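Local coordinates for protein glutathione-specific gamma-glutamylcyclotransferase (Saccharomyces cerevisiae S288c, PDB 5HWK) that cleaves glutathione into 5-oxo-L-proline and the dipeptide Cys-Gly, leaving other gamma-glutamyl peptides untouched, at residues 78-83 with 217-222; 60-65 with 88-93; 6-11 with 102-107; 19-24 with 108-113; 53-58 with 169-174. One frame throughout, in Å; residues are numbered along the deposited sequence. Where two conformers were deposited one is given.

Interaction 1: 78-83 with 217-222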
# COMPACT_ATOMS: atom_id res chain seq x y z
N TYR A 78 -15.47 -4.54 0.37
CA TYR A 78 -14.40 -5.52 0.54
C TYR A 78 -13.88 -5.63 1.96
O TYR A 78 -12.93 -6.38 2.20
CB TYR A 78 -13.24 -5.25 -0.43
CG TYR A 78 -13.70 -5.29 -1.87
CD1 TYR A 78 -13.97 -6.51 -2.48
CD2 TYR A 78 -13.85 -4.13 -2.63
CE1 TYR A 78 -14.39 -6.56 -3.80
CE2 TYR A 78 -14.27 -4.18 -3.96
CZ TYR A 78 -14.55 -5.40 -4.52
OH TYR A 78 -14.96 -5.44 -5.83
N SER A 79 -14.45 -4.91 2.92
CA SER A 79 -13.94 -4.91 4.28
C SER A 79 -14.70 -5.91 5.13
O SER A 79 -15.93 -5.98 5.06
CB SER A 79 -14.12 -3.52 4.87
OG SER A 79 -13.80 -3.57 6.25
N GLU A 80 -13.97 -6.67 5.96
CA GLU A 80 -14.60 -7.52 6.98
C GLU A 80 -15.23 -6.73 8.12
O GLU A 80 -15.94 -7.32 8.94
CB GLU A 80 -13.60 -8.54 7.54
CG GLU A 80 -13.10 -9.49 6.47
CD GLU A 80 -12.62 -10.83 7.02
OE1 GLU A 80 -12.58 -10.99 8.25
OE2 GLU A 80 -12.29 -11.72 6.20
N SER A 81 -14.99 -5.43 8.19
CA SER A 81 -15.57 -4.57 9.20
C SER A 81 -16.66 -3.66 8.65
O SER A 81 -17.05 -2.69 9.32
CB SER A 81 -14.46 -3.75 9.87
OG SER A 81 -13.57 -4.61 10.55
N ALA A 82 -17.16 -3.94 7.45
CA ALA A 82 -18.24 -3.14 6.89
C ALA A 82 -19.46 -3.18 7.82
O ALA A 82 -19.84 -4.25 8.30
CB ALA A 82 -18.65 -3.70 5.53
N PRO A 83 -20.11 -2.02 8.08
CA PRO A 83 -19.71 -0.68 7.62
C PRO A 83 -18.64 -0.09 8.53
O PRO A 83 -18.82 -0.08 9.76
CB PRO A 83 -21.00 0.12 7.77
CG PRO A 83 -21.74 -0.56 8.89
CD PRO A 83 -21.39 -2.02 8.82
N THR A 217 -6.56 -11.48 5.11
CA THR A 217 -6.45 -11.49 3.66
C THR A 217 -7.04 -10.22 3.09
O THR A 217 -7.87 -9.54 3.70
CB THR A 217 -7.16 -12.69 3.02
OG1 THR A 217 -8.57 -12.52 3.17
CG2 THR A 217 -6.75 -13.98 3.71
N ASP A 218 -6.61 -9.90 1.90
CA ASP A 218 -7.05 -8.69 1.21
C ASP A 218 -8.12 -9.09 0.19
O ASP A 218 -7.81 -9.55 -0.90
CB ASP A 218 -5.86 -7.99 0.56
CG ASP A 218 -6.22 -6.61 -0.01
OD1 ASP A 218 -7.36 -6.42 -0.48
OD2 ASP A 218 -5.35 -5.71 0.00
N HIS A 219 -9.40 -8.88 0.55
CA HIS A 219 -10.52 -9.29 -0.30
C HIS A 219 -10.57 -8.51 -1.60
O HIS A 219 -10.98 -9.04 -2.65
CB HIS A 219 -11.83 -9.14 0.46
CG HIS A 219 -11.90 -10.01 1.67
ND1 HIS A 219 -11.91 -11.39 1.59
CD2 HIS A 219 -11.95 -9.71 2.99
CE1 HIS A 219 -11.98 -11.90 2.81
NE2 HIS A 219 -11.99 -10.90 3.68
N TYR A 220 -10.18 -7.23 -1.57
CA TYR A 220 -10.13 -6.45 -2.81
C TYR A 220 -9.10 -7.05 -3.77
O TYR A 220 -9.40 -7.27 -4.95
CB TYR A 220 -9.77 -5.01 -2.49
CG TYR A 220 -9.33 -4.22 -3.69
CD1 TYR A 220 -10.27 -3.68 -4.58
CD2 TYR A 220 -7.97 -4.03 -3.99
CE1 TYR A 220 -9.87 -2.98 -5.71
CE2 TYR A 220 -7.59 -3.32 -5.09
CZ TYR A 220 -8.54 -2.78 -5.94
OH TYR A 220 -8.12 -2.04 -7.01
N LEU A 221 -7.89 -7.33 -3.27
CA LEU A 221 -6.86 -7.84 -4.15
C LEU A 221 -7.24 -9.22 -4.68
O LEU A 221 -6.98 -9.54 -5.84
CB LEU A 221 -5.54 -7.93 -3.40
CG LEU A 221 -4.29 -7.63 -4.20
CD1 LEU A 221 -4.44 -6.23 -4.86
CD2 LEU A 221 -3.11 -7.71 -3.26
N THR A 222 -7.89 -10.04 -3.85
CA THR A 222 -8.35 -11.35 -4.31
C THR A 222 -9.38 -11.22 -5.44
O THR A 222 -9.31 -11.94 -6.43
CB THR A 222 -8.95 -12.11 -3.15
OG1 THR A 222 -7.90 -12.40 -2.24
CG2 THR A 222 -9.50 -13.43 -3.65
O HOH W 1 -10.22 -6.85 2.59

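Interaction 2: 60-65 with 88-93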
# COMPACT_ATOMS: atom_id res chain seq x y z
N ILE A 60 -5.29 4.95 0.31
CA ILE A 60 -6.23 6.03 0.52
C ILE A 60 -6.52 6.10 2.01
O ILE A 60 -6.90 5.09 2.62
CB ILE A 60 -7.51 5.79 -0.29
CG1 ILE A 60 -7.09 5.51 -1.72
CG2 ILE A 60 -8.39 7.00 -0.16
CD1 ILE A 60 -8.01 4.62 -2.34
N PRO A 61 -6.32 7.24 2.65
CA PRO A 61 -6.56 7.32 4.09
C PRO A 61 -8.04 7.35 4.40
O PRO A 61 -8.86 7.83 3.61
CB PRO A 61 -5.90 8.63 4.50
CG PRO A 61 -5.93 9.44 3.28
CD PRO A 61 -5.73 8.49 2.12
N TYR A 62 -8.33 6.91 5.62
CA TYR A 62 -9.70 6.90 6.14
C TYR A 62 -10.39 8.25 5.93
O TYR A 62 -11.55 8.31 5.50
CB TYR A 62 -9.68 6.56 7.64
CG TYR A 62 -11.03 6.64 8.31
CD1 TYR A 62 -11.93 5.58 8.24
CD2 TYR A 62 -11.39 7.76 9.03
CE1 TYR A 62 -13.16 5.65 8.84
CE2 TYR A 62 -12.62 7.84 9.64
CZ TYR A 62 -13.51 6.79 9.56
OH TYR A 62 -14.72 6.89 10.20
N GLU A 63 -9.70 9.35 6.24
CA GLU A 63 -10.35 10.66 6.18
C GLU A 63 -10.75 11.03 4.75
O GLU A 63 -11.72 11.77 4.55
CB GLU A 63 -9.45 11.73 6.79
N ASP A 64 -10.07 10.47 3.75
CA ASP A 64 -10.52 10.69 2.38
C ASP A 64 -11.65 9.75 2.00
O ASP A 64 -12.54 10.12 1.23
CB ASP A 64 -9.36 10.48 1.41
CG ASP A 64 -8.43 11.66 1.38
OD1 ASP A 64 -8.80 12.71 1.94
OD2 ASP A 64 -7.33 11.55 0.81
N ILE A 65 -11.61 8.52 2.52
CA ILE A 65 -12.64 7.53 2.20
C ILE A 65 -14.01 8.01 2.66
O ILE A 65 -15.00 7.94 1.92
CB ILE A 65 -12.28 6.17 2.81
CG1 ILE A 65 -11.04 5.58 2.12
CG2 ILE A 65 -13.46 5.23 2.73
CD1 ILE A 65 -10.44 4.48 2.87
N ASP A 88 -9.24 2.58 12.50
CA ASP A 88 -8.74 1.26 12.85
C ASP A 88 -9.46 0.15 12.11
O ASP A 88 -8.91 -0.95 11.97
CB ASP A 88 -8.78 1.04 14.36
CG ASP A 88 -7.59 0.26 14.85
OD1 ASP A 88 -6.45 0.75 14.64
OD2 ASP A 88 -7.79 -0.83 15.43
N ASP A 89 -10.69 0.40 11.62
CA ASP A 89 -11.41 -0.60 10.83
C ASP A 89 -10.76 -0.87 9.47
O ASP A 89 -11.04 -1.91 8.86
CB ASP A 89 -12.87 -0.19 10.62
CG ASP A 89 -13.69 -0.30 11.90
OD1 ASP A 89 -13.20 -0.94 12.87
OD2 ASP A 89 -14.81 0.24 11.96
N LEU A 90 -9.92 0.04 8.98
CA LEU A 90 -9.27 -0.16 7.69
C LEU A 90 -7.95 -0.85 7.92
O LEU A 90 -7.16 -0.44 8.77
CB LEU A 90 -8.98 1.18 7.04
CG LEU A 90 -10.14 1.99 6.54
CD1 LEU A 90 -9.52 3.18 5.88
CD2 LEU A 90 -10.90 1.17 5.55
N VAL A 91 -7.67 -1.86 7.12
CA VAL A 91 -6.47 -2.66 7.26
C VAL A 91 -5.87 -2.79 5.86
O VAL A 91 -6.59 -3.13 4.90
CB VAL A 91 -6.85 -4.06 7.78
CG1 VAL A 91 -5.82 -5.11 7.34
CG2 VAL A 91 -7.06 -4.03 9.29
N THR A 92 -4.57 -2.49 5.74
CA THR A 92 -3.77 -2.84 4.56
C THR A 92 -2.60 -3.69 5.04
O THR A 92 -1.86 -3.28 5.93
CB THR A 92 -3.19 -1.60 3.84
OG1 THR A 92 -4.24 -0.75 3.34
CG2 THR A 92 -2.32 -1.98 2.65
N ILE A 93 -2.43 -4.86 4.45
CA ILE A 93 -1.31 -5.73 4.78
C ILE A 93 -0.08 -5.30 3.97
O ILE A 93 -0.13 -5.20 2.74
CB ILE A 93 -1.67 -7.19 4.51
CG1 ILE A 93 -2.89 -7.58 5.34
CG2 ILE A 93 -0.48 -8.10 4.82

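Interaction 3: 6-11 with 102-107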
# COMPACT_ATOMS: atom_id res chain seq x y z
N SER A 6 15.82 9.26 14.98
CA SER A 6 17.13 9.15 14.35
C SER A 6 17.03 8.72 12.88
O SER A 6 17.20 9.54 11.97
CB SER A 6 18.01 8.16 15.12
OG SER A 6 19.38 8.53 15.02
N GLY A 7 16.79 7.43 12.67
CA GLY A 7 16.47 6.93 11.34
C GLY A 7 15.01 7.15 11.01
O GLY A 7 14.31 7.93 11.65
N ILE A 8 14.55 6.44 10.00
CA ILE A 8 13.15 6.57 9.65
C ILE A 8 12.58 5.19 9.37
O ILE A 8 13.28 4.26 8.94
CB ILE A 8 12.82 7.55 8.50
CG1 ILE A 8 13.18 6.92 7.17
CG2 ILE A 8 13.55 8.87 8.68
CD1 ILE A 8 14.60 6.90 6.93
N TRP A 9 11.30 5.08 9.65
CA TRP A 9 10.52 3.91 9.31
C TRP A 9 9.75 4.26 8.06
O TRP A 9 9.15 5.32 7.98
CB TRP A 9 9.54 3.59 10.43
CG TRP A 9 10.31 3.04 11.66
CD1 TRP A 9 10.77 3.76 12.74
CD2 TRP A 9 10.69 1.67 11.89
NE1 TRP A 9 11.40 2.91 13.61
CE2 TRP A 9 11.36 1.63 13.13
CE3 TRP A 9 10.52 0.49 11.18
CZ2 TRP A 9 11.86 0.46 13.66
CZ3 TRP A 9 11.00 -0.68 11.71
CH2 TRP A 9 11.66 -0.69 12.95
N VAL A 10 9.81 3.37 7.08
CA VAL A 10 9.15 3.59 5.78
C VAL A 10 8.14 2.47 5.58
O VAL A 10 8.52 1.29 5.62
CB VAL A 10 10.19 3.56 4.65
CG1 VAL A 10 9.50 3.70 3.26
CG2 VAL A 10 11.22 4.63 4.84
N LEU A 11 6.89 2.82 5.28
CA LEU A 11 5.87 1.82 4.98
C LEU A 11 6.04 1.36 3.55
O LEU A 11 6.33 2.16 2.66
CB LEU A 11 4.49 2.46 5.06
CG LEU A 11 3.95 2.87 6.41
CD1 LEU A 11 2.53 3.46 6.22
CD2 LEU A 11 3.96 1.67 7.29
N GLU A 102 22.31 7.05 8.76
CA GLU A 102 23.31 7.19 7.71
C GLU A 102 22.71 7.14 6.33
O GLU A 102 23.31 7.67 5.38
CB GLU A 102 24.35 6.07 7.80
CG GLU A 102 24.84 5.78 9.19
CD GLU A 102 23.94 4.81 9.93
OE1 GLU A 102 24.03 3.59 9.67
OE2 GLU A 102 23.13 5.28 10.76
N HIS A 103 21.54 6.53 6.18
CA HIS A 103 20.92 6.37 4.88
C HIS A 103 19.55 7.02 4.76
O HIS A 103 18.96 6.96 3.69
CB HIS A 103 20.85 4.89 4.49
CG HIS A 103 22.20 4.24 4.34
ND1 HIS A 103 22.91 4.29 3.16
CD2 HIS A 103 22.95 3.52 5.20
CE1 HIS A 103 24.05 3.64 3.31
NE2 HIS A 103 24.10 3.16 4.55
N ALA A 104 19.06 7.68 5.81
CA ALA A 104 17.68 8.18 5.79
C ALA A 104 17.44 9.16 4.64
O ALA A 104 16.33 9.24 4.11
CB ALA A 104 17.35 8.85 7.12
N GLN A 105 18.46 9.89 4.22
CA GLN A 105 18.15 10.88 3.20
C GLN A 105 17.88 10.24 1.85
O GLN A 105 17.34 10.90 0.97
CB GLN A 105 19.22 11.96 3.11
CG GLN A 105 20.50 11.54 2.47
CD GLN A 105 21.55 12.63 2.60
OE1 GLN A 105 22.35 12.63 3.55
NE2 GLN A 105 21.55 13.58 1.67
N GLU A 106 18.20 8.96 1.69
CA GLU A 106 17.90 8.28 0.43
C GLU A 106 16.41 8.03 0.24
O GLU A 106 15.98 7.71 -0.88
CB GLU A 106 18.62 6.94 0.42
CG GLU A 106 20.11 7.08 0.24
CD GLU A 106 20.84 5.80 0.55
OE1 GLU A 106 20.23 4.72 0.42
OE2 GLU A 106 22.04 5.88 0.94
N VAL A 107 15.62 8.12 1.31
CA VAL A 107 14.20 7.85 1.22
C VAL A 107 13.55 8.76 0.17
O VAL A 107 12.66 8.33 -0.58
CB VAL A 107 13.58 7.99 2.62
CG1 VAL A 107 12.09 7.85 2.57
CG2 VAL A 107 14.15 6.91 3.51

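Interaction 4: 19-24 with 108-113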
# COMPACT_ATOMS: atom_id res chain seq x y z
N LYS A 19 10.61 -5.50 -3.59
CA LYS A 19 11.83 -4.89 -4.12
C LYS A 19 12.19 -3.85 -3.06
O LYS A 19 11.84 -2.66 -3.19
CB LYS A 19 11.57 -4.27 -5.48
CG LYS A 19 12.79 -3.66 -6.14
CD LYS A 19 12.54 -3.43 -7.62
CE LYS A 19 13.25 -2.20 -8.13
NZ LYS A 19 12.58 -0.97 -7.63
N PRO A 20 12.88 -4.26 -2.00
CA PRO A 20 13.03 -3.40 -0.82
C PRO A 20 13.94 -2.22 -1.10
O PRO A 20 14.71 -2.22 -2.08
CB PRO A 20 13.67 -4.33 0.21
CG PRO A 20 14.40 -5.34 -0.62
CD PRO A 20 13.52 -5.58 -1.81
N PRO A 21 13.88 -1.21 -0.24
CA PRO A 21 14.89 -0.15 -0.28
C PRO A 21 16.25 -0.67 0.18
O PRO A 21 16.37 -1.69 0.88
CB PRO A 21 14.33 0.90 0.67
CG PRO A 21 13.50 0.12 1.64
CD PRO A 21 12.95 -1.07 0.89
N SER A 22 17.30 0.03 -0.25
CA SER A 22 18.65 -0.31 0.16
C SER A 22 18.84 -0.00 1.63
O SER A 22 18.27 0.94 2.18
CB SER A 22 19.67 0.52 -0.62
OG SER A 22 19.37 0.53 -1.99
N HIS A 23 19.67 -0.81 2.26
CA HIS A 23 20.25 -0.51 3.56
C HIS A 23 19.26 -0.58 4.72
O HIS A 23 19.57 -0.06 5.81
CB HIS A 23 21.01 0.82 3.55
CG HIS A 23 22.27 0.76 2.76
ND1 HIS A 23 22.44 1.46 1.58
CD2 HIS A 23 23.40 0.05 2.95
CE1 HIS A 23 23.64 1.20 1.09
NE2 HIS A 23 24.24 0.35 1.90
N TYR A 24 18.09 -1.19 4.54
CA TYR A 24 17.20 -1.33 5.68
C TYR A 24 17.86 -2.23 6.72
O TYR A 24 18.61 -3.16 6.39
CB TYR A 24 15.85 -1.89 5.26
CG TYR A 24 15.84 -3.33 4.83
CD1 TYR A 24 15.76 -4.35 5.79
CD2 TYR A 24 15.85 -3.68 3.48
CE1 TYR A 24 15.75 -5.69 5.43
CE2 TYR A 24 15.84 -5.01 3.10
CZ TYR A 24 15.76 -6.01 4.08
OH TYR A 24 15.71 -7.33 3.72
N ARG A 108 14.04 9.99 0.06
CA ARG A 108 13.46 10.94 -0.88
C ARG A 108 13.72 10.56 -2.32
O ARG A 108 13.16 11.21 -3.22
CB ARG A 108 13.98 12.35 -0.55
CG ARG A 108 13.05 13.10 0.38
CD ARG A 108 13.42 14.55 0.70
NE ARG A 108 12.30 15.23 1.34
CZ ARG A 108 11.94 15.02 2.60
NH1 ARG A 108 12.61 14.15 3.35
NH2 ARG A 108 10.90 15.67 3.12
N GLU A 109 14.52 9.52 -2.58
CA GLU A 109 14.82 9.09 -3.94
C GLU A 109 14.38 7.66 -4.23
O GLU A 109 14.69 7.14 -5.32
CB GLU A 109 16.32 9.26 -4.25
CG GLU A 109 16.80 10.71 -4.15
N TYR A 110 13.62 7.01 -3.34
CA TYR A 110 13.30 5.60 -3.53
C TYR A 110 12.44 5.35 -4.74
O TYR A 110 12.45 4.24 -5.26
CB TYR A 110 12.52 5.06 -2.33
CG TYR A 110 13.36 4.78 -1.12
CD1 TYR A 110 14.76 4.77 -1.19
CD2 TYR A 110 12.76 4.49 0.11
CE1 TYR A 110 15.53 4.49 -0.04
CE2 TYR A 110 13.52 4.21 1.25
CZ TYR A 110 14.90 4.22 1.16
OH TYR A 110 15.63 3.95 2.29
N LEU A 111 11.68 6.34 -5.20
CA LEU A 111 10.82 6.08 -6.35
C LEU A 111 11.55 6.16 -7.69
O LEU A 111 10.93 5.87 -8.72
CB LEU A 111 9.58 6.97 -6.38
CG LEU A 111 8.67 6.83 -5.15
CD1 LEU A 111 7.31 7.41 -5.44
CD2 LEU A 111 8.49 5.37 -4.69
N ASN A 112 12.84 6.54 -7.69
CA ASN A 112 13.57 6.71 -8.95
C ASN A 112 13.70 5.41 -9.74
O ASN A 112 13.96 5.46 -10.94
CB ASN A 112 14.97 7.28 -8.69
CG ASN A 112 14.94 8.72 -8.25
OD1 ASN A 112 13.88 9.34 -8.26
ND2 ASN A 112 16.10 9.26 -7.86
N VAL A 113 13.51 4.26 -9.08
CA VAL A 113 13.64 2.95 -9.70
C VAL A 113 12.30 2.22 -9.78
O VAL A 113 12.28 0.99 -10.05
CB VAL A 113 14.66 2.07 -8.98
CG1 VAL A 113 16.06 2.66 -9.08
CG2 VAL A 113 14.21 1.84 -7.51
O HOH W 2 18.32 3.69 1.85

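Interaction 5: 53-58 with 169-174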
# COMPACT_ATOMS: atom_id res chain seq x y z
N PRO A 53 -2.14 3.68 -20.25
CA PRO A 53 -1.60 3.52 -18.89
C PRO A 53 -2.04 2.22 -18.24
O PRO A 53 -3.10 1.65 -18.53
CB PRO A 53 -2.20 4.71 -18.14
CG PRO A 53 -2.51 5.78 -19.26
CD PRO A 53 -2.98 4.90 -20.41
N GLY A 54 -1.23 1.78 -17.31
CA GLY A 54 -1.58 0.66 -16.47
C GLY A 54 -2.17 1.11 -15.13
O GLY A 54 -2.51 2.28 -14.93
N ARG A 55 -2.24 0.18 -14.18
CA ARG A 55 -2.80 0.42 -12.86
C ARG A 55 -1.85 -0.12 -11.81
O ARG A 55 -1.51 -1.31 -11.82
CB ARG A 55 -4.16 -0.23 -12.64
CG ARG A 55 -5.21 0.22 -13.58
CD ARG A 55 -5.68 1.60 -13.13
NE ARG A 55 -6.84 2.09 -13.90
CZ ARG A 55 -6.70 2.81 -14.99
NH1 ARG A 55 -5.52 3.10 -15.49
NH2 ARG A 55 -7.78 3.25 -15.61
N VAL A 56 -1.49 0.72 -10.83
CA VAL A 56 -0.58 0.32 -9.76
C VAL A 56 -1.18 0.80 -8.44
O VAL A 56 -2.22 1.45 -8.41
CB VAL A 56 0.85 0.86 -10.02
CG1 VAL A 56 1.47 0.14 -11.22
CG2 VAL A 56 0.87 2.35 -10.19
N ALA A 57 -0.55 0.40 -7.34
CA ALA A 57 -1.17 0.57 -6.03
C ALA A 57 -0.98 1.97 -5.44
O ALA A 57 0.09 2.58 -5.56
CB ALA A 57 -0.57 -0.43 -5.05
N THR A 58 -2.02 2.45 -4.77
CA THR A 58 -1.89 3.62 -3.89
C THR A 58 -2.65 3.31 -2.62
O THR A 58 -3.38 2.35 -2.54
CB THR A 58 -2.36 4.89 -4.64
OG1 THR A 58 -2.10 6.02 -3.81
CG2 THR A 58 -3.83 4.87 -4.94
N ALA A 169 -2.23 11.32 -11.77
CA ALA A 169 -2.32 9.93 -12.18
C ALA A 169 -3.41 9.18 -11.42
O ALA A 169 -3.59 7.99 -11.64
CB ALA A 169 -0.94 9.27 -12.02
N PHE A 170 -4.16 9.84 -10.55
CA PHE A 170 -5.18 9.12 -9.79
C PHE A 170 -6.36 8.84 -10.69
O PHE A 170 -6.85 9.73 -11.38
CB PHE A 170 -5.63 9.96 -8.58
CG PHE A 170 -6.50 9.24 -7.59
CD1 PHE A 170 -5.92 8.41 -6.64
CD2 PHE A 170 -7.87 9.40 -7.59
CE1 PHE A 170 -6.72 7.74 -5.65
CE2 PHE A 170 -8.68 8.75 -6.63
CZ PHE A 170 -8.10 7.93 -5.66
N VAL A 171 -6.84 7.61 -10.67
CA VAL A 171 -7.94 7.22 -11.55
C VAL A 171 -9.14 6.71 -10.77
O VAL A 171 -10.11 6.25 -11.38
CB VAL A 171 -7.51 6.18 -12.62
CG1 VAL A 171 -6.56 6.77 -13.59
CG2 VAL A 171 -6.78 5.07 -12.00
N GLY A 172 -9.10 6.75 -9.44
CA GLY A 172 -10.19 6.19 -8.65
C GLY A 172 -11.34 7.18 -8.62
O GLY A 172 -11.20 8.36 -9.00
N PRO A 173 -12.52 6.72 -8.15
CA PRO A 173 -12.82 5.33 -7.85
C PRO A 173 -13.02 4.57 -9.17
O PRO A 173 -13.40 5.14 -10.20
CB PRO A 173 -14.13 5.41 -7.07
CG PRO A 173 -14.81 6.60 -7.65
CD PRO A 173 -13.72 7.58 -8.01
N GLU A 174 -12.70 3.31 -9.14
CA GLU A 174 -12.90 2.44 -10.28
C GLU A 174 -13.35 1.11 -9.73
O GLU A 174 -12.88 0.69 -8.67
CB GLU A 174 -11.54 2.31 -10.95
CG GLU A 174 -11.56 1.96 -12.39
CD GLU A 174 -10.22 2.12 -13.10
OE1 GLU A 174 -9.28 1.43 -12.69
OE2 GLU A 174 -10.12 2.88 -14.07

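Interaction 1: 78-83 with 217-222
Tyr78 and His219 bury the most surface where loop 78-83 meets the first turn of the helix that begins at 219, with Tyr220 seated beside them. The Tyr78 ring lies against that turn: Tyr220 CA stands over one of its faces, 4.2 Å from the ring centroid, as a CH-pi contact. The neighbouring ring joins in. With its CG anti to the backbone N (chi1 164°), Tyr220 turns an edge toward the Tyr78 face, a T-shaped pair whose planes meet at 77°. His219 takes hold further along the loop, where its NE2 donates to Glu80 OE2 over 2.7 Å at 159°. The acceptor lies in the imidazole plane and offers its anti lone pair, the carboxylate being nearly coplanar with the ring. A water completes the junction, donating to Tyr78 O (2.8 Å) and accepting from His219 N (3.0 Å), an N-H with no earlier helical carbonyl to bind. Replacing His219 with an alanine would probably leave Glu80 OE2 without this partner and its carboxylate freer to turn. Asp218 is the N-cap, its OD1 accepting from Leu221 N, while its OD2 pairs with Arg37. The helix start is thereby fastened to strand 35-40, where Phe39 N also bonds to Tyr220 OH, and both tyrosines touch Val176 of helix 176-185.

Interaction 2: 60-65 with 88-93
Tyr62 and Ile65 both close on one methyl of Leu90, at a strand-to-helix junction of the gamma-glutamylcyclotransferase fold: strand 54-61 ends and the short helix 62-65 begins at once, facing the residue just ahead of strand 91-99. Ile60 is still part of its sheet, bonded through the backbone to Ala36 and packed on Arg38 and Trp40. At Pro61 the chain turns. This residue is the N-cap, and its O accepts from both Asp64 N (2.9 Å) and Ile65 N (3.0 Å), which closes the first turn of the helix. Tyr62 comes first. Its CB lies 3.8 Å from Leu90 CD1, and since CG stands anti to the backbone N (chi1 175°), the ring runs across the leucine at about a right angle and meets it with an edge near CD1, not with a face. Gly34 forms backbone bonds with both Tyr62 and Leu90 and so spans the two segments directly. One turn on, Ile65 is buried against Leu72 and Val75 of helix 69-78, and Val75 reaches Leu90 as well, placing the leucine among apolar neighbours. Leu90 is extended at its second torsion (chi2 -176°), which carries CD1 outward to meet Ile65 tip to tip, the two CD1 methyls lying 3.4 Å apart, closer than ordinary van der Waals contact.

Interaction 3: 6-11 with 102-107
Ile8 and Val10 pack against Ala104 and Val107 in an apolar contact that lays the loop following strand 91-99 over one side of strand 8-12. At Val10, the CG2 branch meets both methyls of Val107, at 3.9 Å from CG2 and 4.0 Å from CG1, the two valines passing side by side and pointing opposite ways. Ile8 was modelled in two conformers. In one of them CG1 sits between the backbone N and the carbonyl carbon (chi1 77°), directing CD1 between Ala104 CB and Val107 CG2; the unusually short approaches of that methyl are doubtful. Strand alternation separates the roles of the neighbouring residues: Trp9 points away, and Leu11 touches the bound benzoic acid. Strand 8-12 bonds to Tyr97 and Ile99 through Val10 and Ile8, and to Ser159 through Trp9 and Leu11, in keeping with the closed beta-barrel of the gamma-glutamylcyclotransferase fold. Val10 and Leu11 also belong, by similarity, to the substrate-binding segment. On the loop, Glu106 N bonds to His103 O (2.9 Å) and Val107 N to Ala104 O (3.1 Å), a tight winding that presents Ala104 and Val107 together. His103 ND1 adds a nearly straight bond to Glu106 OE2 (2.9 Å, 169°), which lies in the imidazole plane although the donor stands above the carboxylate plane. Val107 O in turn accepts from Tyr161 OH, a residue of the benzoate pocket.

Interaction 4: 19-24 with 108-113
Pro21 sets its CB over one face of the Tyr110 ring, 3.6 Å from the centroid and 24° off the normal. This CH-pi contact is displaced toward the phenol end, so that Pro21 CB comes within 3.4 Å of Tyr110 CZ. The hydroxyl beyond it is tied back to the same loop: Tyr110 OH donates to a water at 2.7 Å, lying in the ring plane at its edge, and the water donates on to Ser22 O at 2.8 Å. The ring is therefore covered on a face by the proline and tethered at its end by the bridge, which together should restrain its tilt. Lys19 makes the second attachment. Extended through its first two torsions and bent at the last two, its chain brings NZ to 3.1 Å from Val113 O as a hydrogen bond, with the ammonium well above the carbonyl plane (63° out of it) instead of on a lone pair. The lysine chain passes Val113 at a slant, Lys19 NZ coming within 3.3 Å of Val113 CG2. In the next shell Arg114 binds both backbones, NH2 to Lys19 O and NE to Tyr110 O, so one guanidinium bridges the two loops. Arg114 and Leu111 line the benzoate pocket, and the Lys19 side chain is about 7 Å from that of Glu115, the proton acceptor by similarity. Further out, strand 91-99 supports both partners, Tyr97 touching Pro21 and Ile99 against Tyr110, while Leu111 packs on Tyr119 at the start of strand 119-129.

Interaction 5: 53-58 with 169-174
Arg55 bends at its second torsion (chi2 -77°) while Glu174 runs extended beyond CG, and the two ends meet from opposite directions. The result is a bidentate, side-on salt bridge joining strand 54-61, the middle strand of its three-stranded antiparallel sheet, to the loop that precedes helix 176-185. Arg55 NE donates to Glu174 OE1 (2.8 Å, 169°) and NH2 to OE2 (2.8 Å, 161°), each oxygen using its syn lone pair, with the two flat groups nearly coplanar. Val171 CG2 lies over one guanidinium face, 3.5 Å from Arg55 NE, and NH1 turns back to Gly54 O at 3.2 Å. All three nitrogens are thus engaged, which fixes the rotation of the group. Glu174 OE1 has a further partner in Thr179 OG1 of the helix. A methionine in place of Arg55 would probably leave the Glu174 carboxylate without its balancing charge and the loop less firmly tied to the strand. Further along the strand, Thr58 bonds through OG1 to Gly163 O and comes near Tyr13, a substrate-binding residue by similarity. The Thr58 side chain crosses that of Phe170 at about a right angle, Thr58 CG2 lying 4.1 Å from Phe170 CE1.

In the fold
From the N terminus, interaction 3 closes the first long loop, bringing strand 8-12 to residues 102-107. Interaction 4 starts within that loop and ends just beyond it, joining the loop before strand 26-33 to the one before strand 119-129; the two cross and also touch, through His23 with His103 and Tyr110 with Val10. Interaction 5 opens at 53-58 and crosses both, tying strand 54-61 to the loop before helix 176-185. Interaction 2, from the same strand's end, joins helix 62-65 to the start of strand 91-99 and nests inside interactions 3, 4 and 5. Interaction 1 crosses all the others, reaching from 78-83 to the C-terminal helix; it touches interaction 2 at Ser81 and Asp89.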